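Long-range contacts in BIFUNCTIONAL PROTEIN Proline utilization A (PutA) (Corynebacterium freiburgense, PDB 5UX5), which probably catalyses both oxidative steps from proline to glutamate, pairing an FAD-dependent proline dehydrogenase with an NAD-dependent aldehyde dehydrogenase in one chain: residues N153-G158 with Y185-A190; E159-D164 with V193-N198; L587-S592 with P662-I667; L617-E622 with V644-T649. All blocks are in the same frame, centred on the assembly; numbering follows the deposited sequence.

Interaction 1: residues N153-G158 with Y185-A190; sequences NVNLLG and YVSIKA
Val-154 and Val-186 pair in the parallel sheet of the proline dehydrogenase barrel, a TIM-barrel-like fold, where strands 151-157 and 185-189 flank helix 164-178 in a beta-alpha-beta unit. Val-154 N gives its hydrogen to Tyr-185 O (2.9 Å), and Val-154 O accepts from Ser-187 N (3.1 Å). The two valines point to the sheet face covered by helix 164-178, touching Leu-177 and Leu-178.

The FAD-facing side carries Asn-153, Asn-155 and Ser-187, with the Tyr-185 ring beside them and the side chain of Asn-153 about 5 Å from the bound FAD. Asn-153 has CG anti to its backbone nitrogen (chi1 173°), which swings the amide across the neighbouring strand. Its CB sits over one face of the Tyr-185 ring, displaced from its centre and 4.1 Å from the ring centroid, a CH-pi contact; the amide is turned 41° from the ring plane. Tyr-185 OH is in turn held by Arg-296 and Glu-376. ND2 of Asn-153 donates within its amide plane to Ser-187 OG (2.6 Å). Two residues further along, Asn-155, whose OD1 bonds to Tyr-399 OH, directs ND2 to Ser-187 O at 2.9 Å, approaching from above the carbonyl plane.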
# COMPACT_ATOMS: atom_id res chain seq x y z
N ASN A 153 30.81 1.75 -19.09
CA ASN A 153 30.14 1.96 -17.81
C ASN A 153 29.76 0.57 -17.29
O ASN A 153 28.83 -0.06 -17.79
CB ASN A 153 28.92 2.87 -17.97
CG ASN A 153 28.07 3.00 -16.70
OD1 ASN A 153 27.00 3.61 -16.72
ND2 ASN A 153 28.54 2.46 -15.59
N VAL A 154 30.49 0.09 -16.30
CA VAL A 154 30.24 -1.22 -15.73
C VAL A 154 29.21 -1.07 -14.62
O VAL A 154 29.40 -0.29 -13.67
CB VAL A 154 31.54 -1.86 -15.24
CG1 VAL A 154 31.30 -3.26 -14.71
CG2 VAL A 154 32.52 -1.93 -16.41
N ASN A 155 28.10 -1.80 -14.74
CA ASN A 155 26.96 -1.71 -13.84
C ASN A 155 26.61 -3.11 -13.37
O ASN A 155 26.32 -3.99 -14.19
CB ASN A 155 25.78 -1.04 -14.56
CG ASN A 155 24.54 -0.85 -13.68
OD1 ASN A 155 23.43 -1.15 -14.10
ND2 ASN A 155 24.72 -0.33 -12.47
N LEU A 156 26.61 -3.32 -12.05
CA LEU A 156 26.38 -4.64 -11.48
C LEU A 156 24.88 -4.85 -11.25
O LEU A 156 24.24 -4.11 -10.50
CB LEU A 156 27.16 -4.81 -10.18
CG LEU A 156 26.96 -6.18 -9.53
CD1 LEU A 156 27.53 -7.30 -10.40
CD2 LEU A 156 27.58 -6.23 -8.14
N LEU A 157 24.32 -5.85 -11.93
CA LEU A 157 22.93 -6.24 -11.73
C LEU A 157 22.85 -7.47 -10.82
O LEU A 157 23.85 -8.13 -10.53
CB LEU A 157 22.26 -6.52 -13.08
CG LEU A 157 22.35 -5.39 -14.10
CD1 LEU A 157 21.77 -5.82 -15.46
CD2 LEU A 157 21.71 -4.10 -13.60
N GLY A 158 21.64 -7.80 -10.38
CA GLY A 158 21.51 -9.03 -9.62
C GLY A 158 20.19 -9.12 -8.87
O GLY A 158 19.21 -8.47 -9.24
N TYR A 185 35.00 3.00 -14.99
CA TYR A 185 33.72 3.66 -14.73
C TYR A 185 32.76 2.62 -14.17
O TYR A 185 32.43 1.66 -14.86
CB TYR A 185 33.21 4.26 -16.02
CG TYR A 185 32.00 5.14 -15.97
CD1 TYR A 185 30.84 4.77 -15.29
CD2 TYR A 185 31.99 6.32 -16.69
CE1 TYR A 185 29.71 5.60 -15.29
CE2 TYR A 185 30.86 7.13 -16.72
CZ TYR A 185 29.73 6.77 -16.01
OH TYR A 185 28.62 7.60 -16.04
N VAL A 186 32.32 2.82 -12.93
CA VAL A 186 31.27 1.99 -12.36
C VAL A 186 30.12 2.90 -11.99
O VAL A 186 30.30 4.07 -11.63
CB VAL A 186 31.75 1.18 -11.13
CG1 VAL A 186 32.88 0.25 -11.53
CG2 VAL A 186 32.17 2.11 -9.99
N SER A 187 28.91 2.36 -12.04
CA SER A 187 27.77 3.13 -11.58
C SER A 187 26.91 2.23 -10.71
O SER A 187 26.85 1.02 -10.94
CB SER A 187 26.97 3.79 -12.76
OG SER A 187 26.66 2.91 -13.82
N ILE A 188 26.34 2.81 -9.66
CA ILE A 188 25.59 2.09 -8.64
C ILE A 188 24.48 3.01 -8.10
O ILE A 188 24.55 4.24 -8.24
CB ILE A 188 26.55 1.63 -7.51
CG1 ILE A 188 25.87 0.65 -6.55
CG2 ILE A 188 27.16 2.83 -6.78
CD1 ILE A 188 26.76 0.12 -5.47
N LYS A 189 23.44 2.40 -7.51
CA LYS A 189 22.30 3.13 -6.95
C LYS A 189 22.29 3.06 -5.43
O LYS A 189 22.58 2.02 -4.84
CB LYS A 189 20.95 2.56 -7.42
CG LYS A 189 20.71 2.59 -8.89
CD LYS A 189 19.25 2.38 -9.21
CE LYS A 189 18.79 0.94 -9.20
NZ LYS A 189 17.42 0.89 -9.86
N ALA A 190 21.81 4.15 -4.82
CA ALA A 190 21.62 4.20 -3.38
C ALA A 190 20.83 3.02 -2.88
O ALA A 190 21.17 2.42 -1.85
CB ALA A 190 20.91 5.50 -2.99

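Interaction 2: residues E159-D164 with V193-N198; sequences EAVLGD and VVAQLN
Gly-163 and Ala-195 bring two irregular loops together, their CA atoms 5.1 Å apart, with Val-161 at the centre of an inverse gamma turn and Gly-163 at the N-cap of helix 164-178. Ala-195 makes most of the approaches: its CB points at the other loop and rests against the peptide backbone from Val-161 to Gly-163, lying 3.6 Å from Leu-162 C. Val-161 also points across, and its CG1 meets Ala-195 CB at 3.7 Å.

Gln-196 adds the polar link. Its CG lies beside the backbone nitrogen (chi1 -66°) and the chain then runs out extended, carrying the amide past the alanine to the Leu-162 carbonyl. The bond from Gln-196 NE2 to Leu-162 O measures 2.8 Å but is bent to 127° at the hydrogen and weak; the same NE2 also donates to Ala-747 O. Asp-164 has its carboxylate shared between Arg-212 through OD1 and Arg-752 through OD2, two salt bridges that would probably favour its ionised form. Helices 706-718 and 740-750 of the aldehyde dehydrogenase part press on Leu-162 and Gln-196. The arrangement is that of loops following consecutive strands at the C-terminal end of a TIM-type barrel, here also packed against the second enzyme of the chain.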
# COMPACT_ATOMS: atom_id res chain seq x y z
N GLU A 159 20.19 -9.99 -7.86
CA GLU A 159 19.02 -10.28 -7.03
C GLU A 159 18.44 -8.99 -6.45
O GLU A 159 19.16 -8.05 -6.11
CB GLU A 159 19.42 -11.24 -5.89
CG GLU A 159 18.42 -12.33 -5.47
CD GLU A 159 19.00 -13.32 -4.44
OE1 GLU A 159 19.95 -12.97 -3.69
OE2 GLU A 159 18.52 -14.47 -4.38
N ALA A 160 17.11 -8.96 -6.30
CA ALA A 160 16.46 -7.78 -5.75
C ALA A 160 17.06 -7.45 -4.39
O ALA A 160 17.31 -8.33 -3.57
CB ALA A 160 14.96 -8.00 -5.60
N VAL A 161 17.32 -6.16 -4.16
CA VAL A 161 17.98 -5.72 -2.94
C VAL A 161 16.88 -5.44 -1.91
O VAL A 161 16.43 -4.31 -1.72
CB VAL A 161 18.88 -4.51 -3.16
CG1 VAL A 161 19.64 -4.19 -1.89
CG2 VAL A 161 19.84 -4.78 -4.30
N LEU A 162 16.46 -6.51 -1.22
CA LEU A 162 15.46 -6.45 -0.16
C LEU A 162 16.04 -6.43 1.24
O LEU A 162 15.34 -6.04 2.18
CB LEU A 162 14.49 -7.63 -0.31
CG LEU A 162 13.85 -7.59 -1.71
CD1 LEU A 162 12.92 -8.76 -1.99
CD2 LEU A 162 13.12 -6.30 -1.92
N GLY A 163 17.32 -6.82 1.42
CA GLY A 163 17.92 -6.85 2.74
C GLY A 163 19.35 -6.35 2.74
O GLY A 163 19.95 -6.10 1.69
N ASP A 164 19.91 -6.21 3.94
CA ASP A 164 21.29 -5.74 4.03
C ASP A 164 22.29 -6.75 3.47
O ASP A 164 23.39 -6.36 3.08
CB ASP A 164 21.67 -5.41 5.48
CG ASP A 164 21.07 -4.09 5.96
OD1 ASP A 164 20.90 -3.13 5.14
OD2 ASP A 164 20.78 -4.03 7.18
N VAL A 193 22.82 0.09 -2.23
CA VAL A 193 23.78 0.19 -1.14
C VAL A 193 23.09 0.08 0.22
O VAL A 193 23.67 -0.46 1.17
CB VAL A 193 24.60 1.48 -1.28
CG1 VAL A 193 25.46 1.72 -0.08
CG2 VAL A 193 25.47 1.40 -2.52
N VAL A 194 21.87 0.57 0.32
CA VAL A 194 21.03 0.43 1.51
C VAL A 194 19.72 -0.23 1.08
O VAL A 194 18.97 0.33 0.27
CB VAL A 194 20.77 1.79 2.18
CG1 VAL A 194 19.76 1.65 3.30
CG2 VAL A 194 22.05 2.36 2.71
N ALA A 195 19.44 -1.41 1.60
CA ALA A 195 18.15 -1.99 1.27
C ALA A 195 17.08 -1.36 2.15
O ALA A 195 17.37 -0.86 3.24
CB ALA A 195 18.14 -3.49 1.45
N GLN A 196 15.83 -1.41 1.66
CA GLN A 196 14.66 -0.88 2.38
C GLN A 196 14.84 0.58 2.78
O GLN A 196 14.52 0.98 3.90
CB GLN A 196 14.35 -1.74 3.61
CG GLN A 196 13.91 -3.18 3.30
CD GLN A 196 13.80 -4.08 4.53
OE1 GLN A 196 13.79 -3.62 5.67
NE2 GLN A 196 13.70 -5.38 4.30
N LEU A 197 15.37 1.38 1.86
CA LEU A 197 15.57 2.81 2.10
C LEU A 197 14.31 3.47 2.66
O LEU A 197 13.29 3.59 1.96
CB LEU A 197 16.02 3.49 0.81
CG LEU A 197 16.99 4.67 0.90
CD1 LEU A 197 18.07 4.44 1.95
CD2 LEU A 197 17.60 4.94 -0.48
N ASN A 198 14.36 3.87 3.92
CA ASN A 198 13.21 4.47 4.60
C ASN A 198 12.96 5.90 4.16
O ASN A 198 13.72 6.80 4.54
CB ASN A 198 13.45 4.43 6.10
CG ASN A 198 12.30 5.02 6.90
OD1 ASN A 198 11.26 5.46 6.35
ND2 ASN A 198 12.47 5.02 8.22

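Interaction 3: residues L587-S592 with P662-I667; sequences LVVVAS and PDVDAI. With NAD (nicotinamide-adenine-dinucleotide), chain F.
Val-589 and Val-664 meet at about a right angle, Val-589 CG2 fitting against both methyls of its partner, 3.5 Å from Val-664 CG1. Leu-587 slants over the other branch of the same valine: its CD2 lies 4.0 Å from Val-664 CG2 and also comes near Asp-663 O. Ile-667 lies on the same face as Val-589, its CG1 4.3 Å from Val-589 CB.

Asp-665 turns back toward the start of the strand. With CG beside its backbone nitrogen (chi1 -61°), it offers the anti side of OD2 to Leu-587 N at 3.2 Å, 24° out of the carboxylate plane; OD2 also accepts from the backbone N of Asn-586. Asp-665 N returns a bond to Leu-587 O (2.9 Å), and Val-589 N donates to Ala-666 O at 2.9 Å in the parallel pairing of the two strands. At the far end of 587-592, Ser-592 O accepts from the ribose hydroxyl O3B of NAD (2.9 Å).

This is part of the Rossmann-like NAD-binding domain of the aldehyde dehydrogenase. Strand 580-591 runs between strands 614-618 and 666-670, with helix 653-659 packed on Val-589 and helix 499-511 on Leu-587.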
# COMPACT_ATOMS: atom_id res chain seq x y z
N LEU A 587 -29.00 5.32 19.59
CA LEU A 587 -27.71 5.40 20.28
C LEU A 587 -26.88 4.17 19.95
O LEU A 587 -27.35 3.04 20.11
CB LEU A 587 -27.91 5.50 21.80
CG LEU A 587 -26.73 5.51 22.78
CD1 LEU A 587 -25.71 6.62 22.54
CD2 LEU A 587 -27.27 5.61 24.19
N VAL A 588 -25.65 4.39 19.48
CA VAL A 588 -24.68 3.33 19.25
C VAL A 588 -23.47 3.56 20.15
O VAL A 588 -23.01 4.70 20.29
CB VAL A 588 -24.25 3.26 17.78
CG1 VAL A 588 -23.11 2.27 17.63
CG2 VAL A 588 -25.45 2.91 16.90
N VAL A 589 -22.93 2.49 20.73
CA VAL A 589 -21.68 2.54 21.49
C VAL A 589 -20.56 1.96 20.63
O VAL A 589 -20.71 0.88 20.04
CB VAL A 589 -21.82 1.80 22.82
CG1 VAL A 589 -20.42 1.62 23.49
CG2 VAL A 589 -22.77 2.53 23.72
N VAL A 590 -19.43 2.68 20.55
CA VAL A 590 -18.26 2.25 19.79
C VAL A 590 -17.13 1.95 20.76
O VAL A 590 -16.54 2.86 21.36
CB VAL A 590 -17.81 3.29 18.75
CG1 VAL A 590 -16.59 2.79 18.04
CG2 VAL A 590 -18.90 3.56 17.76
N ALA A 591 -16.83 0.67 20.91
CA ALA A 591 -15.73 0.19 21.75
C ALA A 591 -14.58 -0.18 20.82
O ALA A 591 -14.67 -1.15 20.07
CB ALA A 591 -16.18 -0.97 22.63
N SER A 592 -13.51 0.60 20.86
CA SER A 592 -12.45 0.57 19.87
C SER A 592 -11.16 -0.02 20.45
O SER A 592 -10.99 -0.09 21.67
CB SER A 592 -12.20 2.00 19.35
OG SER A 592 -11.80 2.85 20.41
N PRO A 662 -29.70 -0.67 28.83
CA PRO A 662 -30.95 -0.97 28.11
C PRO A 662 -31.23 -0.05 26.95
O PRO A 662 -31.94 -0.47 26.03
CB PRO A 662 -32.03 -0.82 29.19
CG PRO A 662 -31.28 -0.92 30.51
CD PRO A 662 -29.91 -0.41 30.27
N ASP A 663 -30.70 1.17 26.93
CA ASP A 663 -30.96 2.15 25.88
C ASP A 663 -29.84 2.24 24.84
O ASP A 663 -29.81 3.22 24.08
CB ASP A 663 -31.19 3.54 26.47
CG ASP A 663 -32.34 3.57 27.45
OD1 ASP A 663 -33.37 2.91 27.18
OD2 ASP A 663 -32.21 4.24 28.51
N VAL A 664 -28.91 1.30 24.82
CA VAL A 664 -27.92 1.26 23.75
C VAL A 664 -28.42 0.30 22.69
O VAL A 664 -28.67 -0.88 22.98
CB VAL A 664 -26.53 0.86 24.29
CG1 VAL A 664 -25.58 0.59 23.18
CG2 VAL A 664 -25.98 1.97 25.18
N ASP A 665 -28.61 0.80 21.46
CA ASP A 665 -29.22 -0.02 20.43
C ASP A 665 -28.22 -0.92 19.74
O ASP A 665 -28.59 -2.01 19.26
CB ASP A 665 -29.93 0.86 19.39
CG ASP A 665 -31.02 1.68 20.01
OD1 ASP A 665 -31.86 1.06 20.70
OD2 ASP A 665 -31.05 2.91 19.83
N ALA A 666 -26.95 -0.53 19.71
CA ALA A 666 -25.96 -1.43 19.13
C ALA A 666 -24.59 -1.09 19.67
O ALA A 666 -24.30 0.06 20.03
CB ALA A 666 -25.93 -1.36 17.61
N ILE A 667 -23.73 -2.10 19.68
CA ILE A 667 -22.32 -1.94 19.98
C ILE A 667 -21.56 -2.25 18.70
O ILE A 667 -21.81 -3.29 18.06
CB ILE A 667 -21.86 -2.86 21.11
CG1 ILE A 667 -22.54 -2.46 22.42
CG2 ILE A 667 -20.34 -2.83 21.25
CD1 ILE A 667 -22.30 -3.45 23.54
PA NAD F . -10.54 -6.17 24.02
O1A NAD F . -11.29 -7.15 23.05
O2A NAD F . -10.40 -6.82 25.43
O5B NAD F . -11.37 -4.85 24.19
C5B NAD F . -11.55 -3.90 23.17
C4B NAD F . -12.42 -2.75 23.66
O4B NAD F . -13.51 -3.17 24.50
C3B NAD F . -11.62 -1.72 24.41
O3B NAD F . -12.15 -0.45 24.27
C2B NAD F . -11.79 -2.28 25.77
O2B NAD F . -11.36 -1.45 26.79
C1B NAD F . -13.25 -2.61 25.77
N9A NAD F . -13.61 -3.51 26.85
C8A NAD F . -13.16 -4.81 27.05
N7A NAD F . -13.72 -5.32 28.16
C5A NAD F . -14.57 -4.38 28.75
C6A NAD F . -15.40 -4.35 29.87
N6A NAD F . -15.52 -5.47 30.76
N1A NAD F . -16.11 -3.24 30.13
C2A NAD F . -16.04 -2.14 29.35
N3A NAD F . -15.25 -2.13 28.24
C4A NAD F . -14.51 -3.22 27.92
O3 NAD F . -9.15 -5.83 23.30
PN NAD F . -7.69 -5.61 23.95
O1N NAD F . -7.61 -5.92 25.43
O2N NAD F . -7.39 -4.14 23.88
O5D NAD F . -6.70 -6.53 23.08
C5D NAD F . -6.95 -7.92 23.05
C4D NAD F . -6.59 -8.67 21.76
O4D NAD F . -7.30 -8.28 20.61
C3D NAD F . -5.18 -8.63 21.31
O3D NAD F . -4.28 -9.24 22.16
C2D NAD F . -5.34 -9.43 20.08
O2D NAD F . -5.07 -10.76 20.36
C1D NAD F . -6.77 -9.16 19.65

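Interaction 4: residues L617-E622 with V644-T649; sequences LKPAPE and VQLMHT. With NAD (nicotinamide-adenine-dinucleotide), chain F.
Lys-618, at the end of strand 614-618, reaches past Met-647 and Thr-649 to the adenosine ribose of NAD. Its CG is anti to the backbone nitrogen (chi1 -169°), and further bends at chi2 and chi3 turn the chain toward the cofactor. CB passes the Met-647 carbonyl, 3.7 Å from Met-647 O, and CG comes closer to the same atom at 3.3 Å. CD runs by Thr-649 OG1, the threonine lying crosswise to the lysine. CE then touches the threonine backbone, 3.6 Å from Thr-649 O. At the tip, NZ donates to the ribose hydroxyl O3B of NAD (2.8 Å) and to Pro-619 O (3.1 Å), meeting that carbonyl from above its plane. The second bond ties the ammonium to its own loop and helps to fix where it sits beside the ribose.

Before the lysine in the chain, at Leu-617, the strands pair in parallel: Leu-617 N donates to Gln-645 O, and Met-647 N to Leu-617 O. Leu-617 and Leu-646 run next to each other in the same direction on one face of the sheet, with Leu-617 CG 3.6 Å from Leu-646 CD1. Pro-619 CG meets the edge of the His-648 ring, 3.6 Å from His-648 ND1, while NE2 of that histidine is bonded to Glu-628.

The strands belong to a beta-alpha-beta unit of the Rossmann-like domain whose helix, 624-636, packs on Leu-646 and Pro-619. Helix 599-611 adjoins Leu-617, and helix 499-511 lies against Gln-645 and Met-647.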
# COMPACT_ATOMS: atom_id res chain seq x y z
N LEU A 617 -18.31 7.02 22.14
CA LEU A 617 -16.99 6.45 21.88
C LEU A 617 -16.36 6.06 23.21
O LEU A 617 -16.13 6.92 24.08
CB LEU A 617 -16.11 7.46 21.14
CG LEU A 617 -14.60 7.13 21.01
CD1 LEU A 617 -14.37 5.75 20.44
CD2 LEU A 617 -13.90 8.17 20.15
N LYS A 618 -16.08 4.77 23.36
CA LYS A 618 -15.34 4.27 24.51
C LYS A 618 -14.02 3.68 24.01
O LYS A 618 -13.97 2.51 23.58
CB LYS A 618 -16.18 3.24 25.28
CG LYS A 618 -15.63 2.85 26.65
CD LYS A 618 -14.80 1.63 26.50
CE LYS A 618 -13.66 1.60 27.43
NZ LYS A 618 -12.70 0.69 26.78
N PRO A 619 -12.92 4.42 24.06
CA PRO A 619 -11.68 3.94 23.43
C PRO A 619 -10.87 2.99 24.32
O PRO A 619 -10.97 2.97 25.55
CB PRO A 619 -10.90 5.23 23.20
CG PRO A 619 -11.45 6.22 24.17
CD PRO A 619 -12.72 5.69 24.76
N ALA A 620 -10.04 2.19 23.65
CA ALA A 620 -9.21 1.24 24.38
C ALA A 620 -8.30 1.98 25.35
O ALA A 620 -7.73 3.02 25.01
CB ALA A 620 -8.39 0.38 23.42
N PRO A 621 -8.13 1.47 26.57
CA PRO A 621 -7.41 2.26 27.59
C PRO A 621 -5.96 2.58 27.25
O PRO A 621 -5.44 3.58 27.75
CB PRO A 621 -7.53 1.38 28.84
CG PRO A 621 -7.77 0.03 28.34
CD PRO A 621 -8.56 0.17 27.07
N GLU A 622 -5.30 1.82 26.38
CA GLU A 622 -3.93 2.15 25.99
C GLU A 622 -3.84 3.43 25.17
O GLU A 622 -2.75 3.98 25.04
CB GLU A 622 -3.30 1.01 25.18
CG GLU A 622 -3.04 -0.32 25.91
CD GLU A 622 -4.30 -1.18 26.07
OE1 GLU A 622 -5.36 -0.79 25.55
OE2 GLU A 622 -4.23 -2.26 26.67
N VAL A 644 -22.06 13.33 19.91
CA VAL A 644 -21.05 12.33 20.19
C VAL A 644 -20.49 12.59 21.57
O VAL A 644 -20.23 13.74 21.93
CB VAL A 644 -19.93 12.37 19.14
CG1 VAL A 644 -18.73 11.60 19.64
CG2 VAL A 644 -20.47 11.80 17.83
N GLN A 645 -20.33 11.53 22.35
CA GLN A 645 -19.86 11.64 23.73
C GLN A 645 -18.73 10.63 23.94
O GLN A 645 -18.86 9.46 23.58
CB GLN A 645 -21.03 11.42 24.68
CG GLN A 645 -20.80 11.93 26.08
CD GLN A 645 -20.80 13.43 26.17
OE1 GLN A 645 -19.76 14.07 26.01
NE2 GLN A 645 -21.96 14.01 26.47
N LEU A 646 -17.59 11.12 24.45
CA LEU A 646 -16.40 10.31 24.69
C LEU A 646 -16.40 9.90 26.15
O LEU A 646 -16.39 10.76 27.03
CB LEU A 646 -15.14 11.11 24.36
CG LEU A 646 -13.72 10.54 24.50
CD1 LEU A 646 -13.48 9.32 23.68
CD2 LEU A 646 -12.74 11.61 24.08
N MET A 647 -16.43 8.59 26.42
CA MET A 647 -16.59 8.08 27.78
C MET A 647 -15.46 7.11 28.09
O MET A 647 -15.47 5.96 27.64
CB MET A 647 -17.95 7.40 27.98
CG MET A 647 -19.19 8.28 27.81
SD MET A 647 -20.76 7.47 28.36
CE MET A 647 -20.47 7.18 30.12
N HIS A 648 -14.50 7.55 28.91
CA HIS A 648 -13.43 6.67 29.38
C HIS A 648 -13.91 5.86 30.59
O HIS A 648 -13.49 6.06 31.73
CB HIS A 648 -12.17 7.46 29.74
CG HIS A 648 -11.64 8.31 28.62
ND1 HIS A 648 -11.19 7.79 27.43
CD2 HIS A 648 -11.45 9.65 28.54
CE1 HIS A 648 -10.75 8.77 26.66
NE2 HIS A 648 -10.90 9.91 27.31
N THR A 649 -14.83 4.94 30.33
CA THR A 649 -15.27 4.05 31.39
C THR A 649 -14.17 3.03 31.68
O THR A 649 -13.36 2.69 30.81
CB THR A 649 -16.56 3.29 31.02
OG1 THR A 649 -16.27 2.28 30.04
CG2 THR A 649 -17.62 4.23 30.46
PA NAD F . -10.54 -6.17 24.02
O1A NAD F . -11.29 -7.15 23.05
O2A NAD F . -10.40 -6.82 25.43
O5B NAD F . -11.37 -4.85 24.19
C5B NAD F . -11.55 -3.90 23.17
C4B NAD F . -12.42 -2.75 23.66
O4B NAD F . -13.51 -3.17 24.50
C3B NAD F . -11.62 -1.72 24.41
O3B NAD F . -12.15 -0.45 24.27
C2B NAD F . -11.79 -2.28 25.77
O2B NAD F . -11.36 -1.45 26.79
C1B NAD F . -13.25 -2.61 25.77
N9A NAD F . -13.61 -3.51 26.85
C8A NAD F . -13.16 -4.81 27.05
N7A NAD F . -13.72 -5.32 28.16
C5A NAD F . -14.57 -4.38 28.75
C6A NAD F . -15.40 -4.35 29.87
N6A NAD F . -15.52 -5.47 30.76
N1A NAD F . -16.11 -3.24 30.13
C2A NAD F . -16.04 -2.14 29.35
N3A NAD F . -15.25 -2.13 28.24
C4A NAD F . -14.51 -3.22 27.92
O3 NAD F . -9.15 -5.83 23.30
PN NAD F . -7.69 -5.61 23.95
O1N NAD F . -7.61 -5.92 25.43
O2N NAD F . -7.39 -4.14 23.88
O5D NAD F . -6.70 -6.53 23.08
C5D NAD F . -6.95 -7.92 23.05
C4D NAD F . -6.59 -8.67 21.76
O4D NAD F . -7.30 -8.28 20.61
C3D NAD F . -5.18 -8.63 21.31
O3D NAD F . -4.28 -9.24 22.16
C2D NAD F . -5.34 -9.43 20.08
O2D NAD F . -5.07 -10.76 20.36
C1D NAD F . -6.77 -9.16 19.65

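In the fold
After an N-terminal helical region the chain builds the proline dehydrogenase barrel. Interaction 1 closes the loop through helix 164-178, pairing the strands before and after it, and interaction 2 crosses interaction 1, since their segments alternate: the loops leaving those strands meet in turn, and Ile-188 packs on Val-193 between the two contacts. Both close before the aldehyde dehydrogenase part begins. There, interaction 4 is nested inside the long loop closed by interaction 3, and the two share a sheet in which strands 580-591 and 614-618 are neighbours; both touch NAD. The centres of interactions 1 and 3 are about 61 Å apart, on opposite sides of the chain's centre, one near FAD and the other at NAD.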